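Local coordinates for Rv3651-like N-terminal domain-containing protein (Mycobacterium tuberculosis, PDB 4Q6U) that is of unknown function but, with one GAF-clan and two PAS-clan domains in a row, probably acts as a triple-domain sensor, at residues B[13-18]-B[24-29]; B[90-95]-B[106-111]; B[275-280]-B[307-312]. All coordinates share one frame; numbering follows the deposited sequence.

Interaction 1. Residues B[13-18]-B[24-29]; sequences WLLVET and AVVARG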
ATOM      1  N   TRP B  13     -19.873 -25.327   6.760  1.00 46.89           N
ATOM      2  CA  TRP B  13     -20.895 -24.346   7.091  1.00 46.65           C
ATOM      3  C   TRP B  13     -20.763 -23.154   6.154  1.00 55.12           C
ATOM      4  O   TRP B  13     -19.664 -22.648   5.947  1.00 44.17           O
ATOM      5  CB  TRP B  13     -20.757 -23.867   8.538  1.00 47.59           C
ATOM      6  CG  TRP B  13     -21.202 -24.832   9.572  1.00 48.67           C
ATOM      7  CD1 TRP B  13     -20.441 -25.766  10.214  1.00 44.19           C
ATOM      8  CD2 TRP B  13     -22.525 -24.950  10.110  1.00 54.51           C
ATOM      9  NE1 TRP B  13     -21.213 -26.466  11.116  1.00 46.55           N
ATOM     10  CE2 TRP B  13     -22.496 -25.985  11.067  1.00 53.36           C
ATOM     11  CE3 TRP B  13     -23.732 -24.286   9.866  1.00 47.72           C
ATOM     12  CZ2 TRP B  13     -23.633 -26.371  11.783  1.00 48.59           C
ATOM     13  CZ3 TRP B  13     -24.859 -24.670  10.580  1.00 54.24           C
ATOM     14  CH2 TRP B  13     -24.798 -25.697  11.530  1.00 49.76           C
ATOM     15  N   LEU B  14     -21.875 -22.699   5.596  1.00 48.03           N
ATOM     16  CA  LEU B  14     -21.878 -21.470   4.810  1.00 47.66           C
ATOM     17  C   LEU B  14     -22.337 -20.288   5.661  1.00 45.79           C
ATOM     18  O   LEU B  14     -23.427 -20.333   6.228  1.00 46.72           O
ATOM     19  CB  LEU B  14     -22.798 -21.609   3.597  1.00 55.34           C
ATOM     20  CG  LEU B  14     -22.402 -22.643   2.555  1.00 53.37           C
ATOM     21  CD1 LEU B  14     -23.377 -22.590   1.397  1.00 56.71           C
ATOM     22  CD2 LEU B  14     -20.973 -22.365   2.095  1.00 51.67           C
ATOM     23  N   LEU B  15     -21.534 -19.229   5.743  1.00 48.26           N
ATOM     24  CA  LEU B  15     -21.998 -18.019   6.408  1.00 43.23           C
ATOM     25  C   LEU B  15     -22.635 -17.083   5.386  1.00 44.31           C
ATOM     26  O   LEU B  15     -21.998 -16.648   4.429  1.00 47.70           O
ATOM     27  CB  LEU B  15     -20.866 -17.316   7.148  1.00 38.73           C
ATOM     28  CG  LEU B  15     -21.257 -16.067   7.952  1.00 40.38           C
ATOM     29  CD1 LEU B  15     -22.138 -16.424   9.139  1.00 41.96           C
ATOM     30  CD2 LEU B  15     -20.018 -15.327   8.430  1.00 38.59           C
ATOM     31  N   VAL B  16     -23.910 -16.791   5.599  1.00 48.25           N
ATOM     32  CA  VAL B  16     -24.684 -15.970   4.682  1.00 46.44           C
ATOM     33  C   VAL B  16     -25.073 -14.639   5.321  1.00 50.05           C
ATOM     34  O   VAL B  16     -25.709 -14.618   6.359  1.00 44.65           O
ATOM     35  CB  VAL B  16     -25.957 -16.710   4.229  1.00 49.71           C
ATOM     36  CG1 VAL B  16     -26.914 -15.760   3.536  1.00 51.59           C
ATOM     37  CG2 VAL B  16     -25.588 -17.880   3.327  1.00 52.96           C
ATOM     38  N   GLU B  17     -24.676 -13.539   4.692  1.00 44.55           N
ATOM     39  CA  GLU B  17     -25.084 -12.208   5.124  1.00 43.70           C
ATOM     40  C   GLU B  17     -26.476 -11.944   4.561  1.00 60.99           C
ATOM     41  O   GLU B  17     -26.717 -12.136   3.366  1.00 57.34           O
ATOM     42  CB  GLU B  17     -24.071 -11.152   4.659  1.00 43.10           C
ATOM     43  CG  GLU B  17     -24.086  -9.836   5.444  1.00 40.65           C
ATOM     44  CD  GLU B  17     -24.960  -8.784   4.795  1.00 45.36           C
ATOM     45  OE1 GLU B  17     -25.869  -9.151   4.016  1.00 52.10           O
ATOM     46  OE2 GLU B  17     -24.735  -7.588   5.053  1.00 47.17           O
ATOM     47  N   THR B  18     -27.394 -11.522   5.426  1.00 59.38           N
ATOM     48  CA  THR B  18     -28.799 -11.406   5.050  1.00 56.65           C
ATOM     49  C   THR B  18     -29.356  -9.993   5.225  1.00 62.67           C
ATOM     50  O   THR B  18     -30.535  -9.824   5.530  1.00 62.77           O
ATOM     51  CB  THR B  18     -29.677 -12.376   5.873  1.00 59.20           C
ATOM     52  OG1 THR B  18     -29.453 -12.170   7.275  1.00 47.56           O
ATOM     53  CG2 THR B  18     -29.355 -13.820   5.522  1.00 56.54           C
ATOM     54  N   ALA B  24     -26.446 -13.482   0.777  1.00 53.09           N
ATOM     55  CA  ALA B  24     -25.182 -13.557   0.057  1.00 55.30           C
ATOM     56  C   ALA B  24     -24.079 -14.191   0.902  1.00 50.00           C
ATOM     57  O   ALA B  24     -23.845 -13.787   2.040  1.00 47.50           O
ATOM     58  CB  ALA B  24     -24.766 -12.173  -0.405  1.00 53.36           C
ATOM     59  N   VAL B  25     -23.402 -15.182   0.330  1.00 50.80           N
ATOM     60  CA  VAL B  25     -22.362 -15.917   1.036  1.00 48.72           C
ATOM     61  C   VAL B  25     -21.131 -15.035   1.290  1.00 53.89           C
ATOM     62  O   VAL B  25     -20.695 -14.292   0.411  1.00 50.42           O
ATOM     63  CB  VAL B  25     -21.948 -17.183   0.248  1.00 50.63           C
ATOM     64  CG1 VAL B  25     -20.886 -17.971   1.005  1.00 48.55           C
ATOM     65  CG2 VAL B  25     -23.181 -18.054  -0.037  1.00 56.12           C
ATOM     66  N   VAL B  26     -20.589 -15.105   2.503  1.00 44.30           N
ATOM     67  CA  VAL B  26     -19.372 -14.388   2.841  1.00 40.46           C
ATOM     68  C   VAL B  26     -18.320 -15.336   3.418  1.00 38.82           C
ATOM     69  O   VAL B  26     -17.139 -14.989   3.491  1.00 41.83           O
ATOM     70  CB  VAL B  26     -19.641 -13.244   3.844  1.00 39.53           C
ATOM     71  CG1 VAL B  26     -20.609 -12.226   3.247  1.00 40.15           C
ATOM     72  CG2 VAL B  26     -20.190 -13.799   5.131  1.00 44.09           C
ATOM     73  N   ALA B  27     -18.737 -16.542   3.800  1.00 39.74           N
ATOM     74  CA  ALA B  27     -17.782 -17.547   4.272  1.00 40.29           C
ATOM     75  C   ALA B  27     -18.184 -18.973   3.907  1.00 45.21           C
ATOM     76  O   ALA B  27     -19.332 -19.373   4.111  1.00 48.38           O
ATOM     77  CB  ALA B  27     -17.600 -17.438   5.778  1.00 39.38           C
ATOM     78  N   ARG B  28     -17.237 -19.726   3.350  1.00 44.11           N
ATOM     79  CA  ARG B  28     -17.370 -21.182   3.264  1.00 46.01           C
ATOM     80  C   ARG B  28     -16.412 -21.771   4.284  1.00 48.73           C
ATOM     81  O   ARG B  28     -15.198 -21.749   4.087  1.00 46.87           O
ATOM     82  CB  ARG B  28     -17.062 -21.711   1.861  1.00 49.22           C
ATOM     83  CG  ARG B  28     -17.279 -23.222   1.732  1.00 48.07           C
ATOM     84  CD  ARG B  28     -17.553 -23.657   0.292  1.00 61.92           C
ATOM     85  NE  ARG B  28     -16.453 -23.345  -0.613  1.00 62.83           N
ATOM     86  CZ  ARG B  28     -16.475 -23.584  -1.922  1.00 69.91           C
ATOM     87  NH1 ARG B  28     -17.544 -24.138  -2.478  1.00 70.59           N
ATOM     88  NH2 ARG B  28     -15.428 -23.269  -2.678  1.00 72.31           N
ATOM     89  N   GLY B  29     -16.948 -22.269   5.391  1.00 46.74           N
ATOM     90  CA  GLY B  29     -16.096 -22.584   6.518  1.00 47.83           C
ATOM     91  C   GLY B  29     -15.532 -21.259   7.003  1.00 43.96           C
ATOM     92  O   GLY B  29     -16.283 -20.408   7.460  1.00 39.64           O
TER
HETATM   93  O   HOH W   1     -19.069 -20.593   7.923  1.00 45.06           O

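Interaction 2. Residues B[90-95]-B[106-111]; sequences GVQVWS and PIPGPL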
ATOM      1  N   GLY B  90     -27.079 -12.253   9.957  1.00 40.13           N
ATOM      2  CA  GLY B  90     -26.824 -13.322   9.015  1.00 45.41           C
ATOM      3  C   GLY B  90     -27.347 -14.661   9.489  1.00 47.40           C
ATOM      4  O   GLY B  90     -27.937 -14.771  10.567  1.00 44.73           O
ATOM      5  N   VAL B  91     -27.124 -15.671   8.657  1.00 42.74           N
ATOM      6  CA  VAL B  91     -27.527 -17.041   8.936  1.00 44.11           C
ATOM      7  C   VAL B  91     -26.385 -17.964   8.523  1.00 44.63           C
ATOM      8  O   VAL B  91     -25.805 -17.794   7.450  1.00 51.12           O
ATOM      9  CB  VAL B  91     -28.824 -17.433   8.172  1.00 45.96           C
ATOM     10  CG1 VAL B  91     -29.139 -18.928   8.339  1.00 47.44           C
ATOM     11  CG2 VAL B  91     -29.996 -16.576   8.615  1.00 52.41           C
ATOM     12  N   GLN B  92     -26.051 -18.927   9.373  1.00 44.26           N
ATOM     13  CA  GLN B  92     -25.049 -19.917   9.018  1.00 50.75           C
ATOM     14  C   GLN B  92     -25.780 -21.183   8.601  1.00 50.21           C
ATOM     15  O   GLN B  92     -26.700 -21.609   9.291  1.00 47.46           O
ATOM     16  CB  GLN B  92     -24.104 -20.185  10.182  1.00 57.60           C
ATOM     17  CG  GLN B  92     -22.652 -20.268   9.768  1.00 64.04           C
ATOM     18  CD  GLN B  92     -21.714 -20.169  10.947  1.00 53.04           C
ATOM     19  OE1 GLN B  92     -22.154 -20.090  12.101  1.00 44.32           O
ATOM     20  NE2 GLN B  92     -20.411 -20.172  10.668  1.00 49.03           N
ATOM     21  N   VAL B  93     -25.383 -21.764   7.470  1.00 46.99           N
ATOM     22  CA  VAL B  93     -26.134 -22.884   6.878  1.00 48.91           C
ATOM     23  C   VAL B  93     -25.249 -24.091   6.573  1.00 49.74           C
ATOM     24  O   VAL B  93     -24.115 -23.945   6.087  1.00 49.10           O
ATOM     25  CB  VAL B  93     -26.839 -22.452   5.573  1.00 49.49           C
ATOM     26  CG1 VAL B  93     -27.785 -23.559   5.064  1.00 56.91           C
ATOM     27  CG2 VAL B  93     -27.603 -21.166   5.778  1.00 74.57           C
ATOM     28  N   TRP B  94     -25.774 -25.284   6.845  1.00 51.41           N
ATOM     29  CA  TRP B  94     -25.082 -26.522   6.518  1.00 52.61           C
ATOM     30  C   TRP B  94     -26.079 -27.512   5.926  1.00 54.66           C
ATOM     31  O   TRP B  94     -27.193 -27.630   6.426  1.00 55.39           O
ATOM     32  CB  TRP B  94     -24.414 -27.111   7.761  1.00 52.72           C
ATOM     33  CG  TRP B  94     -23.804 -28.450   7.538  1.00 55.69           C
ATOM     34  CD1 TRP B  94     -22.511 -28.716   7.194  1.00 59.53           C
ATOM     35  CD2 TRP B  94     -24.461 -29.718   7.633  1.00 56.75           C
ATOM     36  NE1 TRP B  94     -22.322 -30.070   7.072  1.00 56.24           N
ATOM     37  CE2 TRP B  94     -23.505 -30.709   7.338  1.00 57.57           C
ATOM     38  CE3 TRP B  94     -25.764 -30.111   7.943  1.00 57.62           C
ATOM     39  CZ2 TRP B  94     -23.810 -32.069   7.337  1.00 62.46           C
ATOM     40  CZ3 TRP B  94     -26.070 -31.467   7.938  1.00 61.42           C
ATOM     41  CH2 TRP B  94     -25.094 -32.427   7.640  1.00 60.85           C
ATOM     42  N   SER B  95     -25.683 -28.202   4.861  1.00 55.71           N
ATOM     43  CA  SER B  95     -26.526 -29.238   4.250  1.00 61.65           C
ATOM     44  C   SER B  95     -25.763 -30.547   4.122  1.00 59.61           C
ATOM     45  O   SER B  95     -24.531 -30.564   4.126  1.00 58.72           O
ATOM     46  CB  SER B  95     -27.018 -28.802   2.867  1.00 70.48           C
ATOM     47  OG  SER B  95     -27.812 -27.636   2.945  1.00 81.94           O
ATOM     48  N   PRO B 106     -17.812 -22.637  12.872  1.00 47.95           N
ATOM     49  CA  PRO B 106     -17.047 -21.423  13.177  1.00 49.18           C
ATOM     50  C   PRO B 106     -17.970 -20.389  13.796  1.00 48.65           C
ATOM     51  O   PRO B 106     -19.048 -20.157  13.248  1.00 49.11           O
ATOM     52  CB  PRO B 106     -16.534 -20.956  11.809  1.00 52.01           C
ATOM     53  CG  PRO B 106     -16.711 -22.129  10.884  1.00 52.53           C
ATOM     54  CD  PRO B 106     -17.895 -22.891  11.423  1.00 48.15           C
ATOM     55  N   ILE B 107     -17.581 -19.795  14.918  1.00 44.20           N
ATOM     56  CA  ILE B 107     -18.476 -18.855  15.584  1.00 44.90           C
ATOM     57  C   ILE B 107     -18.380 -17.470  14.957  1.00 38.83           C
ATOM     58  O   ILE B 107     -17.331 -16.817  15.022  1.00 42.95           O
ATOM     59  CB  ILE B 107     -18.193 -18.739  17.090  1.00 51.65           C
ATOM     60  CG1 ILE B 107     -18.015 -20.118  17.726  1.00 49.81           C
ATOM     61  CG2 ILE B 107     -19.334 -17.988  17.777  1.00 55.36           C
ATOM     62  CD1 ILE B 107     -19.205 -21.036  17.559  1.00 53.34           C
ATOM     63  N   PRO B 108     -19.480 -17.014  14.340  1.00 42.78           N
ATOM     64  CA  PRO B 108     -19.529 -15.668  13.767  1.00 39.20           C
ATOM     65  C   PRO B 108     -19.761 -14.638  14.863  1.00 37.42           C
ATOM     66  O   PRO B 108     -20.398 -14.959  15.861  1.00 36.59           O
ATOM     67  CB  PRO B 108     -20.717 -15.737  12.789  1.00 40.67           C
ATOM     68  CG  PRO B 108     -21.284 -17.142  12.917  1.00 50.58           C
ATOM     69  CD  PRO B 108     -20.777 -17.693  14.207  1.00 47.06           C
ATOM     70  N   GLY B 109     -19.242 -13.425  14.680  1.00 34.25           N
ATOM     71  CA  GLY B 109     -19.344 -12.393  15.686  1.00 39.90           C
ATOM     72  C   GLY B 109     -19.965 -11.136  15.114  1.00 35.83           C
ATOM     73  O   GLY B 109     -19.323 -10.412  14.351  1.00 36.01           O
ATOM     74  N   PRO B 110     -21.231 -10.882  15.466  1.00 36.87           N
ATOM     75  CA  PRO B 110     -21.952  -9.696  15.011  1.00 36.72           C
ATOM     76  C   PRO B 110     -21.494  -8.467  15.779  1.00 38.27           C
ATOM     77  O   PRO B 110     -21.182  -8.556  16.968  1.00 32.73           O
ATOM     78  CB  PRO B 110     -23.411 -10.035  15.320  1.00 40.09           C
ATOM     79  CG  PRO B 110     -23.321 -10.912  16.508  1.00 40.50           C
ATOM     80  CD  PRO B 110     -22.035 -11.689  16.401  1.00 35.94           C
ATOM     81  N   LEU B 111     -21.410  -7.344  15.082  1.00 35.67           N
ATOM     82  CA  LEU B 111     -21.129  -6.059  15.712  1.00 31.94           C
ATOM     83  C   LEU B 111     -21.747  -4.954  14.864  1.00 30.95           C
ATOM     84  O   LEU B 111     -22.175  -5.191  13.724  1.00 34.28           O
ATOM     85  CB  LEU B 111     -19.618  -5.835  15.863  1.00 29.11           C
ATOM     86  CG  LEU B 111     -18.818  -5.739  14.555  1.00 33.83           C
ATOM     87  CD1 LEU B 111     -17.812  -4.602  14.631  1.00 37.67           C
ATOM     88  CD2 LEU B 111     -18.089  -7.030  14.243  1.00 32.05           C
TER

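Interaction 3. Residues B[275-280]-B[307-312]; sequences RLHPDD and VDWVPV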
ATOM      1  N   ARG B 275     -17.311  15.655  24.297  1.00 42.33           N
ATOM      2  CA  ARG B 275     -16.100  15.136  23.671  1.00 35.22           C
ATOM      3  C   ARG B 275     -14.977  16.146  23.859  1.00 44.34           C
ATOM      4  O   ARG B 275     -13.794  15.810  23.883  1.00 45.44           O
ATOM      5  CB  ARG B 275     -16.304  14.880  22.184  1.00 46.75           C
ATOM      6  CG  ARG B 275     -17.384  13.895  21.809  1.00 52.83           C
ATOM      7  CD  ARG B 275     -17.469  13.863  20.298  1.00 58.40           C
ATOM      8  NE  ARG B 275     -18.661  13.196  19.792  1.00 61.79           N
ATOM      9  CZ  ARG B 275     -18.712  11.909  19.476  1.00 59.16           C
ATOM     10  NH1 ARG B 275     -17.639  11.147  19.631  1.00 52.92           N
ATOM     11  NH2 ARG B 275     -19.837  11.385  19.012  1.00 65.06           N
ATOM     12  N   LEU B 276     -15.374  17.403  23.950  1.00 51.46           N
ATOM     13  CA  LEU B 276     -14.445  18.487  24.208  1.00 56.06           C
ATOM     14  C   LEU B 276     -15.126  19.523  25.073  1.00 57.44           C
ATOM     15  O   LEU B 276     -16.348  19.492  25.254  1.00 59.32           O
ATOM     16  CB  LEU B 276     -13.949  19.117  22.902  1.00 54.23           C
ATOM     17  CG  LEU B 276     -14.852  19.221  21.667  1.00 62.38           C
ATOM     18  CD1 LEU B 276     -16.205  19.849  21.982  1.00 71.50           C
ATOM     19  CD2 LEU B 276     -14.141  20.008  20.563  1.00 63.26           C
ATOM     20  N   HIS B 277     -14.336  20.437  25.615  1.00 48.30           N
ATOM     21  CA  HIS B 277     -14.899  21.556  26.345  1.00 55.22           C
ATOM     22  C   HIS B 277     -15.778  22.361  25.397  1.00 67.95           C
ATOM     23  O   HIS B 277     -15.369  22.661  24.277  1.00 67.74           O
ATOM     24  CB  HIS B 277     -13.792  22.426  26.935  1.00 54.01           C
ATOM     25  CG  HIS B 277     -14.235  23.261  28.091  1.00 58.88           C
ATOM     26  ND1 HIS B 277     -15.016  24.387  27.940  1.00 63.81           N
ATOM     27  CD2 HIS B 277     -14.005  23.139  29.420  1.00 63.80           C
ATOM     28  CE1 HIS B 277     -15.248  24.922  29.125  1.00 66.57           C
ATOM     29  NE2 HIS B 277     -14.645  24.183  30.040  1.00 64.60           N
ATOM     30  N   PRO B 278     -17.001  22.695  25.835  1.00 76.05           N
ATOM     31  CA  PRO B 278     -17.936  23.446  24.988  1.00 77.33           C
ATOM     32  C   PRO B 278     -17.394  24.818  24.572  1.00 70.31           C
ATOM     33  O   PRO B 278     -17.765  25.326  23.515  1.00 76.70           O
ATOM     34  CB  PRO B 278     -19.180  23.590  25.876  1.00 82.13           C
ATOM     35  CG  PRO B 278     -18.695  23.358  27.270  1.00 80.54           C
ATOM     36  CD  PRO B 278     -17.583  22.368  27.147  1.00 75.97           C
ATOM     37  N   ASP B 279     -16.523  25.398  25.390  1.00 59.92           N
ATOM     38  CA  ASP B 279     -15.908  26.684  25.071  1.00 57.54           C
ATOM     39  C   ASP B 279     -14.848  26.564  23.971  1.00 64.68           C
ATOM     40  O   ASP B 279     -14.476  27.563  23.352  1.00 62.89           O
ATOM     41  CB  ASP B 279     -15.279  27.305  26.323  1.00 59.71           C
ATOM     42  CG  ASP B 279     -16.316  27.811  27.314  1.00 74.09           C
ATOM     43  OD1 ASP B 279     -17.521  27.797  26.984  1.00 76.66           O
ATOM     44  OD2 ASP B 279     -15.921  28.237  28.422  1.00 77.48           O
ATOM     45  N   ASP B 280     -14.358  25.346  23.744  1.00 63.09           N
ATOM     46  CA  ASP B 280     -13.359  25.098  22.705  1.00 65.98           C
ATOM     47  C   ASP B 280     -14.014  24.605  21.423  1.00 72.57           C
ATOM     48  O   ASP B 280     -13.326  24.294  20.449  1.00 74.74           O
ATOM     49  CB  ASP B 280     -12.317  24.073  23.168  1.00 56.50           C
ATOM     50  CG  ASP B 280     -11.428  24.596  24.280  1.00 60.24           C
ATOM     51  OD1 ASP B 280     -11.308  25.837  24.426  1.00 67.73           O
ATOM     52  OD2 ASP B 280     -10.834  23.763  25.002  1.00 52.61           O
ATOM     53  N   VAL B 307     -10.073  14.416  36.648  1.00 72.24           N
ATOM     54  CA  VAL B 307     -10.676  15.741  36.610  1.00 67.69           C
ATOM     55  C   VAL B 307     -11.572  15.876  35.385  1.00 58.44           C
ATOM     56  O   VAL B 307     -11.564  15.015  34.501  1.00 56.46           O
ATOM     57  CB  VAL B 307      -9.612  16.852  36.603  1.00 66.39           C
ATOM     58  CG1 VAL B 307      -8.874  16.888  37.942  1.00 69.71           C
ATOM     59  CG2 VAL B 307      -8.643  16.666  35.437  1.00 64.10           C
ATOM     60  N   ASP B 308     -12.355  16.948  35.340  1.00 56.51           N
ATOM     61  CA  ASP B 308     -13.282  17.156  34.237  1.00 54.94           C
ATOM     62  C   ASP B 308     -12.536  17.410  32.926  1.00 64.03           C
ATOM     63  O   ASP B 308     -12.841  16.812  31.890  1.00 50.01           O
ATOM     64  CB  ASP B 308     -14.227  18.323  34.545  1.00 57.70           C
ATOM     65  CG  ASP B 308     -15.313  17.952  35.543  1.00 62.26           C
ATOM     66  OD1 ASP B 308     -15.596  16.746  35.689  1.00 65.56           O
ATOM     67  OD2 ASP B 308     -15.886  18.866  36.176  1.00 62.59           O
ATOM     68  N   TRP B 309     -11.540  18.286  32.979  1.00 53.86           N
ATOM     69  CA  TRP B 309     -10.875  18.723  31.763  1.00 58.73           C
ATOM     70  C   TRP B 309      -9.358  18.647  31.861  1.00 59.86           C
ATOM     71  O   TRP B 309      -8.773  18.917  32.911  1.00 56.93           O
ATOM     72  CB  TRP B 309     -11.316  20.147  31.414  1.00 62.99           C
ATOM     73  CG  TRP B 309     -12.796  20.250  31.192  1.00 56.01           C
ATOM     74  CD1 TRP B 309     -13.704  20.905  31.978  1.00 63.08           C
ATOM     75  CD2 TRP B 309     -13.544  19.653  30.126  1.00 51.86           C
ATOM     76  NE1 TRP B 309     -14.968  20.764  31.455  1.00 56.45           N
ATOM     77  CE2 TRP B 309     -14.898  19.997  30.322  1.00 62.45           C
ATOM     78  CE3 TRP B 309     -13.200  18.864  29.025  1.00 59.24           C
ATOM     79  CZ2 TRP B 309     -15.907  19.582  29.456  1.00 56.88           C
ATOM     80  CZ3 TRP B 309     -14.202  18.452  28.164  1.00 58.98           C
ATOM     81  CH2 TRP B 309     -15.538  18.810  28.386  1.00 59.65           C
ATOM     82  N   VAL B 310      -8.737  18.269  30.748  1.00 49.57           N
ATOM     83  CA  VAL B 310      -7.289  18.177  30.643  1.00 51.87           C
ATOM     84  C   VAL B 310      -6.837  18.881  29.369  1.00 48.36           C
ATOM     85  O   VAL B 310      -7.302  18.545  28.285  1.00 49.32           O
ATOM     86  CB  VAL B 310      -6.818  16.699  30.633  1.00 59.21           C
ATOM     87  CG1 VAL B 310      -5.370  16.595  30.209  1.00 56.45           C
ATOM     88  CG2 VAL B 310      -7.022  16.077  32.011  1.00 59.64           C
ATOM     89  N   PRO B 311      -5.952  19.882  29.500  1.00 50.24           N
ATOM     90  CA  PRO B 311      -5.425  20.571  28.314  1.00 49.67           C
ATOM     91  C   PRO B 311      -4.502  19.672  27.504  1.00 47.21           C
ATOM     92  O   PRO B 311      -3.596  19.066  28.059  1.00 47.62           O
ATOM     93  CB  PRO B 311      -4.657  21.766  28.904  1.00 52.67           C
ATOM     94  CG  PRO B 311      -4.359  21.372  30.317  1.00 66.08           C
ATOM     95  CD  PRO B 311      -5.513  20.518  30.755  1.00 53.35           C
ATOM     96  N   VAL B 312      -4.753  19.576  26.206  1.00 45.30           N
ATOM     97  CA  VAL B 312      -3.953  18.725  25.325  1.00 43.03           C
ATOM     98  C   VAL B 312      -3.580  19.523  24.099  1.00 47.15           C
ATOM     99  O   VAL B 312      -4.442  20.167  23.497  1.00 46.09           O
ATOM    100  CB  VAL B 312      -4.701  17.451  24.874  1.00 40.38           C
ATOM    101  CG1 VAL B 312      -3.894  16.696  23.779  1.00 38.21           C
ATOM    102  CG2 VAL B 312      -5.026  16.544  26.066  1.00 40.38           C
TER

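Interaction 1. Residues B[13-18]-B[24-29]
Leu15 and Ala27 face each other as a hydrogen-bonded antiparallel pair, and the shortest bond here runs from Leu15 N to Ala27 O at 2.7 Å. The return bond is divided: Leu15 O takes Val26 N at 2.8 Å, almost straight at 175°, and Ala27 N only weakly at 3.3 Å. With Val26 and Ala27 both opposite Leu15, this is a classic beta bulge, and the register slips by one residue between Leu15 and Val16. Beyond it Glu17 and Ala24 exchange a reciprocal pair of backbone bonds. At the other end Gly29 N reaches Trp13 O at 2.8 Å, and a water donates to both Trp13 O and Gly29 O.

The two strands form the first beta hairpin of the six-stranded antiparallel sheet in the N-terminal, GAF-clan region, between strands 31-37 and 88-97. On one face Leu15 CB meets Ala27 CB at 3.5 Å, while Leu15 CD2 touches Val26 CG2 at 3.6 Å. Val26 CG2 sits between its own backbone N and carbonyl carbon (chi1 of CG1 -61°), a placement that also brings it against Leu15 O. Met212 and Trp214 of strand 206-215 cover this face. On the other face Leu14 CD2 lies alongside the aliphatic Arg28 chain, 3.8 Å from Arg28 CG, and Val16 CG2 crosses Val25 CG2 at an angle; Phe41 packs on Leu14, Val25 and Arg28.

Interaction 2. Residues B[90-95]-B[106-111]
Gln92 extends its side chain from strand 88-97 to the backbone and rings of Pro106 and Pro108, and its terminal amide carries the whole contact. From CG outward the chain is extended (chi2 165°), which carries the amide across the gap between two backbones whose nearest CA atoms, those of Gln92 and Pro108, are still 8.4 Å apart. The two ends of the amide have different tasks. Its nitrogen, Gln92 NE2, donates to Pro106 O at 2.9 Å, with an angle of 158° at the hydrogen. The acceptor lies only 4° out of the amide plane, so the bond lies in the plane of the amide, though slightly bent at the hydrogen; seen from the carbonyl, the donor is tilted modestly from the carbonyl plane.

The amide oxygen turns to the next proline. Gln92 OE1 comes within 3.2 Å of Pro108 CG, where the Pro108 side chain approaches Gln92 from the opposite direction. Gln92 OE1 is also near Pro106 O, but both are acceptors and no bond joins them. Arg105 NH1 donates to Gln92 OE1, so both ends of this buried amide have a polar partner, which should fix which way round it sits. The Pro106 ring crosses the Gln92 side chain obliquely, with Pro106 CD 3.8 Å from Gln92 NE2.

No strand pairing is involved: strand 109-114, into which this segment leads, belongs to a different sheet from strand 88-97. The contact is thus a side-chain-to-main-chain hydrogen bond on the connection leading from the N-terminal GAF-clan domain to the middle PAS-clan domain, and probably helps keep it against the sheet it has just left.

Interaction 3. Residues B[275-280]-B[307-312]
Leu276 meets the indole of Trp309 through its backbone, with Leu276 O 3.3 Å from Trp309 CH2 at an oblique approach. The other end of the same peptide also meets the indole, with His277 N 3.2 Å from Trp309 CZ3. His277 itself makes the main contact. Its CB lies above the six-membered ring of Trp309, 4.0 Å from the centroid and only 4° off the normal, a CH-pi contact directly over the face. The imidazole then reaches across to the five-membered ring: CG is anti to the backbone N of His277 (chi1 -158°), and His277 CD2 comes within 3.3 Å of Trp309 NE1. Here the edge of the imidazole points to the indole face in an edge-to-face pair, with centroids 4.3 Å apart and planes inclined at 52°.

Trp309 begins strand 309-320 of the antiparallel five-stranded sheet in the C-terminal, PAS-clan domain, whereas 275-280 belong to the long connection between strands 253-256 and 296-303. The indole therefore provides a platform on which this connection rests, beside strand 296-303, outermost in this sheet within the chain, where His277 also shares a backbone bond with Arg301.

Pro278 adds CD against Trp309 CZ2 at 4.0 Å. Asp279 N donates to His277 ND1 at 3.1 Å, nearly in the imidazole plane, which helps set the rotation of that ring. Asp280 N bonds back to His277 O, closing the turn, while its carboxylate forms a salt bridge with Arg301.

From the N terminus, interaction 1 closes first, folding 24-29 back on 13-18 with five residues between the segments. Interaction 2 opens only later, at 90-95, and closes a ten-residue connection at 106-111. The two are in series yet adjoin: strands 14-17 and 88-97 are neighbours in one sheet, joined by probable hydrogen bonds from Leu14 N to Val93 O and from Val16 N to Val91 O. Interaction 2 then ties that sheet to the way into the middle domain. Interaction 3 closes a 26-residue span in the C-terminal domain, its centre about 45 Å from that of interaction 1. No loop nests in or crosses another.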